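Local coordinates for folylpolyglutamate synthase protein FOLC (Mycobacterium tuberculosis, PDB 2VOS), which probably catalyses the ATP-dependent addition of L-glutamate to dihydropteroate and, in successive steps, to tetrahydrofolate and its polyglutamates, at residues P65-A70 and R80-L85; T76-M81 and V193-S198; A171-G176 and D182-I187; V231-R236 and V309-G314. One frame throughout, in Å; residues are numbered along the deposited sequence.

Contact 1: residues P65-A70 and R80-L85; sequences PSIHIA and RMVDAL
I67 and V82 meet tip to tip between strand 66-70 and helix 75-88. These two elements, with the turn between them, form the P-loop unit of this ligase. The strand leads into the loop. The loop holds N73 and G74, and the helix opens with K75, all three binding ADP.

The side chain of I67 can be followed outward from CB, which points toward the helix. Its branch CG2 turns along the sheet to V193 on the neighbouring strand 191-194. Its other branch, CG1, lies beside the backbone N (chi1 -62°) and packs on the ring of F312 from helix 296-312. The chain then runs on almost extended to CD1. This last methyl touches V82 CG1 at 3.6 Å. I67 is thus wedged between a strand and two helices.

V82 answers with both methyls. CG1, anti to the backbone N (chi1 169°), takes the I67 methyl. CG2 faces I69, two residues further along the strand. That second approach is looser, with I69 CD1 4.5 Å from V82 CG2. The CA atoms of I67 and V82 are 8.4 Å apart, so the side chains bridge the whole gap. H68, between the two isoleucines, points to the opposite face of the sheet.

All the touching atoms are methyl carbons, and all three residues are buried. The helix is therefore held to the strand here by apolar packing, without directional bonds. The chemistry is that of a hydrophobic core next to the nucleotide site.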
# COMPACT_ATOMS: atom_id res chain seq x y z
N PRO A 65 -0.26 -16.95 13.65
CA PRO A 65 -0.88 -15.67 14.04
C PRO A 65 -0.57 -14.62 12.99
O PRO A 65 0.44 -14.79 12.26
CB PRO A 65 -0.13 -15.31 15.33
CG PRO A 65 1.25 -15.85 15.08
CD PRO A 65 1.00 -17.22 14.36
N SER A 66 -1.42 -13.60 12.87
CA SER A 66 -1.26 -12.56 11.85
C SER A 66 -1.32 -11.18 12.47
O SER A 66 -1.95 -10.97 13.52
CB SER A 66 -2.44 -12.57 10.82
OG SER A 66 -2.45 -13.74 9.98
N ILE A 67 -0.73 -10.22 11.78
CA ILE A 67 -0.95 -8.83 12.08
C ILE A 67 -1.65 -8.28 10.83
O ILE A 67 -1.15 -8.45 9.70
CB ILE A 67 0.43 -8.11 12.26
CG1 ILE A 67 1.20 -8.74 13.45
CG2 ILE A 67 0.28 -6.58 12.39
CD1 ILE A 67 2.72 -8.39 13.40
N HIS A 68 -2.79 -7.64 11.05
CA HIS A 68 -3.81 -7.43 10.04
C HIS A 68 -3.96 -5.93 9.88
O HIS A 68 -4.16 -5.20 10.84
CB HIS A 68 -5.12 -8.10 10.48
CG HIS A 68 -6.10 -8.32 9.36
ND1 HIS A 68 -7.37 -8.81 9.57
CD2 HIS A 68 -5.98 -8.15 8.02
CE1 HIS A 68 -7.99 -8.92 8.40
NE2 HIS A 68 -7.16 -8.54 7.45
N ILE A 69 -3.84 -5.44 8.64
CA ILE A 69 -3.70 -4.01 8.46
C ILE A 69 -4.77 -3.43 7.52
O ILE A 69 -4.92 -3.89 6.36
CB ILE A 69 -2.26 -3.68 7.88
CG1 ILE A 69 -1.16 -4.16 8.87
CG2 ILE A 69 -2.12 -2.22 7.54
CD1 ILE A 69 0.20 -4.46 8.15
N ALA A 70 -5.50 -2.41 8.01
CA ALA A 70 -6.54 -1.71 7.20
C ALA A 70 -6.27 -0.24 7.29
O ALA A 70 -5.40 0.22 8.07
CB ALA A 70 -7.93 -2.07 7.70
N ARG A 80 5.03 -3.61 5.01
CA ARG A 80 6.46 -3.91 4.75
C ARG A 80 7.40 -3.56 5.91
O ARG A 80 8.42 -4.24 6.08
CB ARG A 80 6.95 -3.21 3.50
CG ARG A 80 6.14 -3.74 2.23
CD ARG A 80 6.61 -2.97 0.97
NE ARG A 80 7.99 -3.31 0.56
CZ ARG A 80 8.32 -4.28 -0.30
NH1 ARG A 80 7.40 -5.06 -0.86
NH2 ARG A 80 9.59 -4.50 -0.60
N MSE A 81 7.08 -2.51 6.68
CA MSE A 81 7.80 -2.14 7.89
C MSE A 81 7.63 -3.20 9.00
O MSE A 81 8.61 -3.62 9.58
CB MSE A 81 7.31 -0.80 8.42
CG MSE A 81 7.89 0.35 7.56
SE MSE A 81 6.87 1.95 8.00
CE MSE A 81 7.76 3.22 6.88
N VAL A 82 6.40 -3.62 9.25
CA VAL A 82 6.14 -4.76 10.15
C VAL A 82 6.94 -5.98 9.75
O VAL A 82 7.57 -6.59 10.60
CB VAL A 82 4.60 -5.10 10.16
CG1 VAL A 82 4.30 -6.44 10.85
CG2 VAL A 82 3.80 -3.93 10.77
N ASP A 83 6.93 -6.36 8.47
CA ASP A 83 7.71 -7.49 7.99
C ASP A 83 9.21 -7.28 8.31
O ASP A 83 9.93 -8.16 8.88
CB ASP A 83 7.48 -7.61 6.46
CG ASP A 83 8.02 -8.92 5.88
OD1 ASP A 83 8.84 -9.57 6.59
OD2 ASP A 83 7.65 -9.28 4.73
N ALA A 84 9.73 -6.12 7.94
CA ALA A 84 11.13 -5.84 8.22
C ALA A 84 11.49 -5.99 9.72
O ALA A 84 12.54 -6.56 10.06
CB ALA A 84 11.50 -4.41 7.73
N LEU A 85 10.66 -5.40 10.60
CA LEU A 85 10.90 -5.46 12.05
C LEU A 85 10.81 -6.92 12.57
O LEU A 85 11.68 -7.38 13.32
CB LEU A 85 9.87 -4.59 12.79
CG LEU A 85 10.03 -3.07 12.62
CD1 LEU A 85 8.75 -2.39 13.17
CD2 LEU A 85 11.26 -2.51 13.40

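Contact 2: residues T76-M81 and V193-S198; sequences TSVARM and VITPIS. With CO (cobalt (II) ion), chain E; ADP (adenosine-5'-diphosphate), chain B.
ADP O1B is gripped by the backbone of T76 and by the cobalt ion. T76 N donates to it at 2.7 Å, and the metal sits 2.0 Å from the same oxygen. This is the P-loop: the first turn of helix 75-88 holds the phosphates, while K75 adds a further bond to the nucleotide. T76 OG1 binds the cobalt at 2.2 Å, and two waters, E174 and the carbonyl of S98 also belong to its shell.

S77 holds the alpha phosphate twice, since its N and its OG both donate to ADP O2A. The OG bond is 2.8 Å long. OG lies beside the backbone N (chi1 -74°), and the two donors therefore converge on one oxygen.

The next residue, V78, packs the helix against the end of strand 191-194. Its CG2 slides past T195 CG2 at 4.0 Å, the two side chains running in opposite directions. V78 CG1 rests on V193 CG1 at 4.2 Å. The hydroxyl of T195 is engaged with the carbonyl of N73 in the phosphate loop.

Beyond T195 the chain reaches the adenine, where P196 CG lies 4.0 Å from ADP N6.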
# COMPACT_ATOMS: atom_id res chain seq x y z
N THR A 76 0.25 -0.62 2.72
CA THR A 76 1.36 -1.42 2.15
C THR A 76 2.69 -1.04 2.81
O THR A 76 3.50 -1.92 3.15
CB THR A 76 1.44 -1.27 0.60
OG1 THR A 76 0.33 -2.00 0.08
CG2 THR A 76 2.73 -1.98 0.08
N SER A 77 2.94 0.25 2.94
CA SER A 77 4.21 0.65 3.55
C SER A 77 4.32 0.12 5.00
O SER A 77 5.38 -0.35 5.44
CB SER A 77 4.30 2.18 3.58
OG SER A 77 4.56 2.72 2.30
N VAL A 78 3.22 0.23 5.77
CA VAL A 78 3.22 -0.29 7.16
C VAL A 78 3.41 -1.80 7.14
O VAL A 78 4.14 -2.36 7.99
CB VAL A 78 1.89 0.07 7.94
CG1 VAL A 78 1.83 -0.74 9.32
CG2 VAL A 78 1.89 1.60 8.23
N ALA A 79 2.77 -2.50 6.19
CA ALA A 79 2.90 -3.97 6.12
C ALA A 79 4.37 -4.31 5.93
O ALA A 79 4.89 -5.22 6.56
CB ALA A 79 2.10 -4.54 4.96
N ARG A 80 5.03 -3.61 5.01
CA ARG A 80 6.46 -3.91 4.75
C ARG A 80 7.40 -3.56 5.91
O ARG A 80 8.42 -4.24 6.08
CB ARG A 80 6.95 -3.21 3.50
CG ARG A 80 6.14 -3.74 2.23
CD ARG A 80 6.61 -2.97 0.97
NE ARG A 80 7.99 -3.31 0.56
CZ ARG A 80 8.32 -4.28 -0.30
NH1 ARG A 80 7.40 -5.06 -0.86
NH2 ARG A 80 9.59 -4.50 -0.60
N MSE A 81 7.08 -2.51 6.68
CA MSE A 81 7.80 -2.14 7.89
C MSE A 81 7.63 -3.20 9.00
O MSE A 81 8.61 -3.62 9.58
CB MSE A 81 7.31 -0.80 8.42
CG MSE A 81 7.89 0.35 7.56
SE MSE A 81 6.87 1.95 8.00
CE MSE A 81 7.76 3.22 6.88
N VAL A 193 -4.33 -3.33 12.80
CA VAL A 193 -3.70 -2.07 12.68
C VAL A 193 -4.57 -1.24 11.80
O VAL A 193 -4.99 -1.72 10.70
CB VAL A 193 -2.34 -2.27 12.00
CG1 VAL A 193 -1.59 -0.94 11.82
CG2 VAL A 193 -1.48 -3.29 12.80
N ILE A 194 -4.82 0.01 12.21
CA ILE A 194 -5.65 0.92 11.37
C ILE A 194 -4.83 2.16 11.04
O ILE A 194 -4.61 3.02 11.88
CB ILE A 194 -6.96 1.38 12.08
CG1 ILE A 194 -7.68 0.19 12.74
CG2 ILE A 194 -7.92 2.14 11.02
CD1 ILE A 194 -8.25 -0.88 11.78
N THR A 195 -4.37 2.26 9.80
CA THR A 195 -3.66 3.41 9.34
C THR A 195 -4.62 4.57 9.04
O THR A 195 -5.86 4.41 9.05
CB THR A 195 -2.83 3.03 8.08
OG1 THR A 195 -3.67 2.99 6.92
CG2 THR A 195 -2.12 1.68 8.21
N PRO A 196 -4.07 5.74 8.72
CA PRO A 196 -4.96 6.91 8.54
C PRO A 196 -6.04 6.68 7.52
O PRO A 196 -5.78 6.20 6.44
CB PRO A 196 -4.02 8.02 8.07
CG PRO A 196 -2.65 7.62 8.86
CD PRO A 196 -2.65 6.10 8.55
N ILE A 197 -7.25 7.12 7.87
CA ILE A 197 -8.41 6.97 7.00
C ILE A 197 -8.82 8.32 6.36
O ILE A 197 -8.84 9.35 7.03
CB ILE A 197 -9.56 6.35 7.83
CG1 ILE A 197 -9.19 4.91 8.22
CG2 ILE A 197 -10.87 6.42 7.06
CD1 ILE A 197 -10.07 4.35 9.35
N SER A 198 -9.14 8.31 5.07
CA SER A 198 -9.63 9.51 4.36
C SER A 198 -10.35 9.00 3.13
O SER A 198 -10.72 7.84 3.10
CB SER A 198 -8.50 10.47 3.99
OG SER A 198 -7.59 9.79 3.15
CO CO E . -1.65 -1.21 -0.43
PB ADP B . -1.97 1.75 0.80
O1B ADP B . -1.42 0.35 0.83
O2B ADP B . -2.59 2.12 -0.52
O3B ADP B . -2.78 2.17 1.99
PA ADP B . 0.83 2.69 0.47
O1A ADP B . 0.89 1.83 -0.79
O2A ADP B . 1.88 2.69 1.57
O3A ADP B . -0.71 2.76 1.03
O5' ADP B . 0.94 4.19 -0.14
C5' ADP B . 0.23 4.66 -1.30
C4' ADP B . 0.61 6.15 -1.43
O4' ADP B . 0.06 6.87 -0.29
C3' ADP B . 2.10 6.45 -1.30
O3' ADP B . 2.70 6.61 -2.57
C2' ADP B . 2.27 7.78 -0.62
O2' ADP B . 1.98 8.81 -1.63
C1' ADP B . 1.02 7.83 0.23
N9 ADP B . 1.16 7.45 1.66
C8 ADP B . 1.67 6.31 2.25
N7 ADP B . 1.52 6.39 3.60
C5 ADP B . 0.82 7.53 3.86
C6 ADP B . 0.28 8.21 5.05
N6 ADP B . 0.46 7.69 6.28
N1 ADP B . -0.33 9.39 4.84
C2 ADP B . -0.49 10.01 3.64
N3 ADP B . -0.05 9.44 2.49
C4 ADP B . 0.60 8.23 2.58
O HOH W 1 -3.65 -0.67 -1.02
O HOH W 2 -0.82 -0.05 -1.98

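Contact 3: residues A171-G176 and D182-I187; sequences AVVEVG and DATNVI. With CO (cobalt (II) ion), chain E.
D182 begins the loop segment and grips the chain just after strand 170-174. Its OD2 accepts from G176 N at 3.2 Å, in a nearly straight bond (163°) that arrives from above the carboxylate plane, 44° out of it. D182 CG also lies 3.7 Å from V175 CG1, the two side chains crossing at a slant. OD1 takes a further bond from the backbone N of M177.

A183 follows in the type I turn that runs from D182 to N185. T184 comes next and folds back on the aspartate. T184 N donates to D182 OD2 at 3.0 Å, which makes an Asx turn. T184 OG1 donates to D182 OD2 at 2.5 Å, on the anti lone pair of that carboxylate oxygen. With chi1 at 57°, OG1 stands between the backbone N and the carbonyl carbon, while CG2 is left to face the strand. T184 CG2 approaches E174 O at 3.6 Å, and T184 CB meets V173 CG1, also at 3.6 Å. H68 NE2 is bonded to the hydroxyl too.

N185 centres an inverse gamma turn. I187 closes the segment with its CD1 tip to tip with V173, 4.0 Å from V173 CB.

E174 points the other way, and its OE2 binds the cobalt ion at 2.2 Å. The loop thus packs behind the residue that reaches the metal.

Three donors converge on D182 OD2 in a buried setting. They fix the rotation of the carboxylate and probably stabilise its negative charge. The polar grip pins the turn at one end, while apolar carbons seal the other.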
# COMPACT_ATOMS: atom_id res chain seq x y z
N ALA A 171 2.28 -14.00 10.02
CA ALA A 171 1.86 -13.44 8.72
C ALA A 171 1.50 -11.97 8.88
O ALA A 171 0.90 -11.56 9.91
CB ALA A 171 0.68 -14.20 8.16
N VAL A 172 1.80 -11.18 7.86
CA VAL A 172 1.46 -9.78 7.88
C VAL A 172 0.47 -9.58 6.73
O VAL A 172 0.80 -9.85 5.55
CB VAL A 172 2.71 -8.88 7.58
CG1 VAL A 172 2.28 -7.41 7.68
CG2 VAL A 172 3.83 -9.19 8.58
N VAL A 173 -0.74 -9.14 7.06
CA VAL A 173 -1.82 -9.31 6.09
C VAL A 173 -2.48 -7.98 5.82
O VAL A 173 -3.10 -7.38 6.73
CB VAL A 173 -2.88 -10.27 6.64
CG1 VAL A 173 -4.10 -10.37 5.60
CG2 VAL A 173 -2.23 -11.67 6.93
N GLU A 174 -2.38 -7.49 4.59
CA GLU A 174 -3.01 -6.22 4.27
C GLU A 174 -4.42 -6.48 3.71
O GLU A 174 -4.61 -7.32 2.85
CB GLU A 174 -2.19 -5.49 3.19
CG GLU A 174 -2.83 -4.28 2.63
CD GLU A 174 -1.96 -3.55 1.59
OE1 GLU A 174 -0.86 -4.01 1.22
OE2 GLU A 174 -2.39 -2.48 1.15
N VAL A 175 -5.40 -5.71 4.17
CA VAL A 175 -6.75 -5.72 3.58
C VAL A 175 -6.72 -5.34 2.09
O VAL A 175 -5.96 -4.45 1.67
CB VAL A 175 -7.67 -4.73 4.44
CG1 VAL A 175 -8.96 -4.43 3.79
CG2 VAL A 175 -7.97 -5.40 5.79
N GLY A 176 -7.50 -6.06 1.27
CA GLY A 176 -7.71 -5.68 -0.13
C GLY A 176 -8.49 -4.38 -0.18
O GLY A 176 -8.05 -3.39 -0.77
N ASP A 182 -13.86 -7.93 3.72
CA ASP A 182 -12.72 -8.20 2.82
C ASP A 182 -12.37 -9.70 2.92
O ASP A 182 -12.49 -10.28 4.00
CB ASP A 182 -11.49 -7.36 3.26
CG ASP A 182 -10.33 -7.52 2.32
OD1 ASP A 182 -10.48 -7.02 1.17
OD2 ASP A 182 -9.34 -8.21 2.70
N ALA A 183 -11.88 -10.31 1.84
CA ALA A 183 -11.53 -11.73 1.84
C ALA A 183 -10.50 -12.10 2.92
O ALA A 183 -10.48 -13.23 3.38
CB ALA A 183 -11.01 -12.18 0.40
N THR A 184 -9.66 -11.15 3.35
CA THR A 184 -8.62 -11.47 4.34
C THR A 184 -9.25 -11.62 5.73
O THR A 184 -8.58 -12.06 6.66
CB THR A 184 -7.54 -10.32 4.45
OG1 THR A 184 -8.18 -9.06 4.77
CG2 THR A 184 -6.80 -10.15 3.10
N ASN A 185 -10.52 -11.23 5.87
CA ASN A 185 -11.07 -11.09 7.23
C ASN A 185 -11.57 -12.45 7.79
O ASN A 185 -12.65 -12.53 8.32
CB ASN A 185 -12.16 -10.03 7.27
CG ASN A 185 -12.45 -9.54 8.68
OD1 ASN A 185 -11.56 -9.56 9.54
ND2 ASN A 185 -13.68 -9.10 8.94
N VAL A 186 -10.77 -13.49 7.68
CA VAL A 186 -11.10 -14.80 8.17
C VAL A 186 -9.97 -15.27 9.09
O VAL A 186 -9.79 -16.48 9.26
CB VAL A 186 -11.23 -15.83 6.98
CG1 VAL A 186 -12.51 -15.59 6.26
CG2 VAL A 186 -10.05 -15.70 5.98
N ILE A 187 -9.19 -14.33 9.65
CA ILE A 187 -8.01 -14.68 10.42
C ILE A 187 -8.03 -14.37 11.94
O ILE A 187 -7.15 -14.93 12.69
CB ILE A 187 -6.76 -14.07 9.84
CG1 ILE A 187 -6.92 -12.56 9.60
CG2 ILE A 187 -6.46 -14.78 8.55
CD1 ILE A 187 -5.59 -11.88 9.04
CO CO E . -1.65 -1.21 -0.43
O HOH W 1 -3.65 -0.67 -1.02
O HOH W 2 -0.82 -0.05 -1.98

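Contact 4: residues V231-R236 and V309-G314; sequences VAVIGR and VEAFFG
Helix 296-312 packs on one face of the large sheet of the P-loop domain, and its last turn meets strand 231-234 here. The contact is small and lies toward the edge of the core. A311 is the helix residue that touches, through its single methyl. V231 CG1 comes to it at 3.9 Å, and V233 CG2 lies 4.2 Å from the same A311 CB. The methyl therefore sits against two valines of the strand, which point to the same side of the sheet. In V231 the touching methyl is anti to the backbone N (chi1 179°). A232, between the valines, points away and packs on helix 239-251, which covers the other face.

V233 also touches L304, A307 and S308 in the preceding turns of helix 296-312.

Beyond F312 the chain leaves the helix by G314, which takes a positive phi of 72° in a Schellman motif, with G314 N bonded to A311 O at 3.0 Å. The end of F312 leads away from the strand.

A helix laid on the face of a largely parallel sheet is typical of the layered alpha/beta P-loop fold, here the Mur ligase middle domain.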
# COMPACT_ATOMS: atom_id res chain seq x y z
N VAL A 231 -5.45 -6.63 20.08
CA VAL A 231 -4.96 -5.27 20.28
C VAL A 231 -5.23 -4.52 19.00
O VAL A 231 -4.81 -5.00 17.95
CB VAL A 231 -3.44 -5.25 20.52
CG1 VAL A 231 -2.97 -3.86 20.69
CG2 VAL A 231 -3.07 -6.06 21.73
N ALA A 232 -5.87 -3.35 19.08
CA ALA A 232 -6.05 -2.46 17.95
C ALA A 232 -5.02 -1.34 18.08
O ALA A 232 -4.94 -0.63 19.10
CB ALA A 232 -7.48 -1.84 17.94
N VAL A 233 -4.20 -1.19 17.06
CA VAL A 233 -3.16 -0.17 17.04
C VAL A 233 -3.52 0.87 15.98
O VAL A 233 -3.60 0.55 14.81
CB VAL A 233 -1.79 -0.79 16.69
CG1 VAL A 233 -0.68 0.24 16.88
CG2 VAL A 233 -1.53 -2.00 17.61
N ILE A 234 -3.73 2.10 16.39
CA ILE A 234 -4.39 3.03 15.52
C ILE A 234 -3.52 4.24 15.21
O ILE A 234 -2.99 4.90 16.14
CB ILE A 234 -5.69 3.49 16.20
CG1 ILE A 234 -6.59 2.27 16.41
CG2 ILE A 234 -6.44 4.41 15.26
CD1 ILE A 234 -7.89 2.60 17.26
N GLY A 235 -3.35 4.55 13.93
CA GLY A 235 -2.59 5.73 13.54
C GLY A 235 -3.42 7.01 13.75
O GLY A 235 -4.52 6.97 14.33
N ARG A 236 -2.92 8.13 13.24
CA ARG A 236 -3.60 9.44 13.39
C ARG A 236 -4.93 9.44 12.64
O ARG A 236 -4.94 9.06 11.49
CB ARG A 236 -2.71 10.53 12.77
CG ARG A 236 -1.79 11.15 13.78
CD ARG A 236 -0.66 12.02 13.18
NE ARG A 236 0.15 12.55 14.30
CZ ARG A 236 0.91 13.65 14.27
NH1 ARG A 236 1.02 14.36 13.15
NH2 ARG A 236 1.58 14.03 15.36
N VAL A 309 4.31 -4.17 16.12
CA VAL A 309 5.23 -5.29 16.35
C VAL A 309 5.46 -5.46 17.87
O VAL A 309 5.52 -6.60 18.37
CB VAL A 309 6.53 -5.10 15.59
CG1 VAL A 309 7.56 -6.13 16.08
CG2 VAL A 309 6.25 -5.29 14.09
N GLU A 310 5.52 -4.33 18.59
CA GLU A 310 5.62 -4.34 20.05
C GLU A 310 4.41 -5.05 20.62
O GLU A 310 4.55 -5.92 21.50
CB GLU A 310 5.68 -2.92 20.60
CG GLU A 310 7.05 -2.28 20.41
CD GLU A 310 7.07 -0.91 21.00
OE1 GLU A 310 6.23 -0.08 20.59
OE2 GLU A 310 7.83 -0.67 21.98
N ALA A 311 3.23 -4.67 20.15
CA ALA A 311 1.97 -5.27 20.63
C ALA A 311 1.96 -6.77 20.38
O ALA A 311 1.66 -7.55 21.29
CB ALA A 311 0.78 -4.66 19.94
N PHE A 312 2.34 -7.17 19.17
CA PHE A 312 2.41 -8.57 18.79
C PHE A 312 3.28 -9.39 19.75
O PHE A 312 2.91 -10.49 20.13
CB PHE A 312 2.94 -8.73 17.36
CG PHE A 312 2.99 -10.14 16.93
CD1 PHE A 312 1.84 -10.80 16.48
CD2 PHE A 312 4.16 -10.85 17.01
CE1 PHE A 312 1.90 -12.15 16.10
CE2 PHE A 312 4.23 -12.19 16.62
CZ PHE A 312 3.10 -12.85 16.18
N PHE A 313 4.45 -8.85 20.11
CA PHE A 313 5.34 -9.57 21.00
C PHE A 313 5.14 -9.22 22.47
O PHE A 313 5.92 -9.64 23.28
CB PHE A 313 6.80 -9.32 20.65
CG PHE A 313 7.23 -10.01 19.39
CD1 PHE A 313 7.51 -9.28 18.26
CD2 PHE A 313 7.29 -11.40 19.33
CE1 PHE A 313 7.91 -9.91 17.08
CE2 PHE A 313 7.68 -12.04 18.13
CZ PHE A 313 7.97 -11.29 17.02
N GLY A 314 4.15 -8.41 22.81
CA GLY A 314 3.94 -8.04 24.21
C GLY A 314 4.94 -7.09 24.83
O GLY A 314 5.12 -7.12 26.06

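Contact 1 comes first along the chain and closes the short loop that holds the phosphate-binding residues. Contact 2 starts from the same helix, 75-88, and spans 111 residues to strand 191-194. Contact 3 nests inside that long loop, closing a five-residue link after strand 170-174. Contact 4 opens only after contact 2 has closed and reaches 72 residues on, to helix 296-312. All four use one sheet, whose strands 170-174, 66-70, 191-194 and 231-234 lie side by side in that order. Contacts 2 and 3 share the cobalt ion and its two waters. Contacts 1 and 4 meet where V309 packs on V82 and L85.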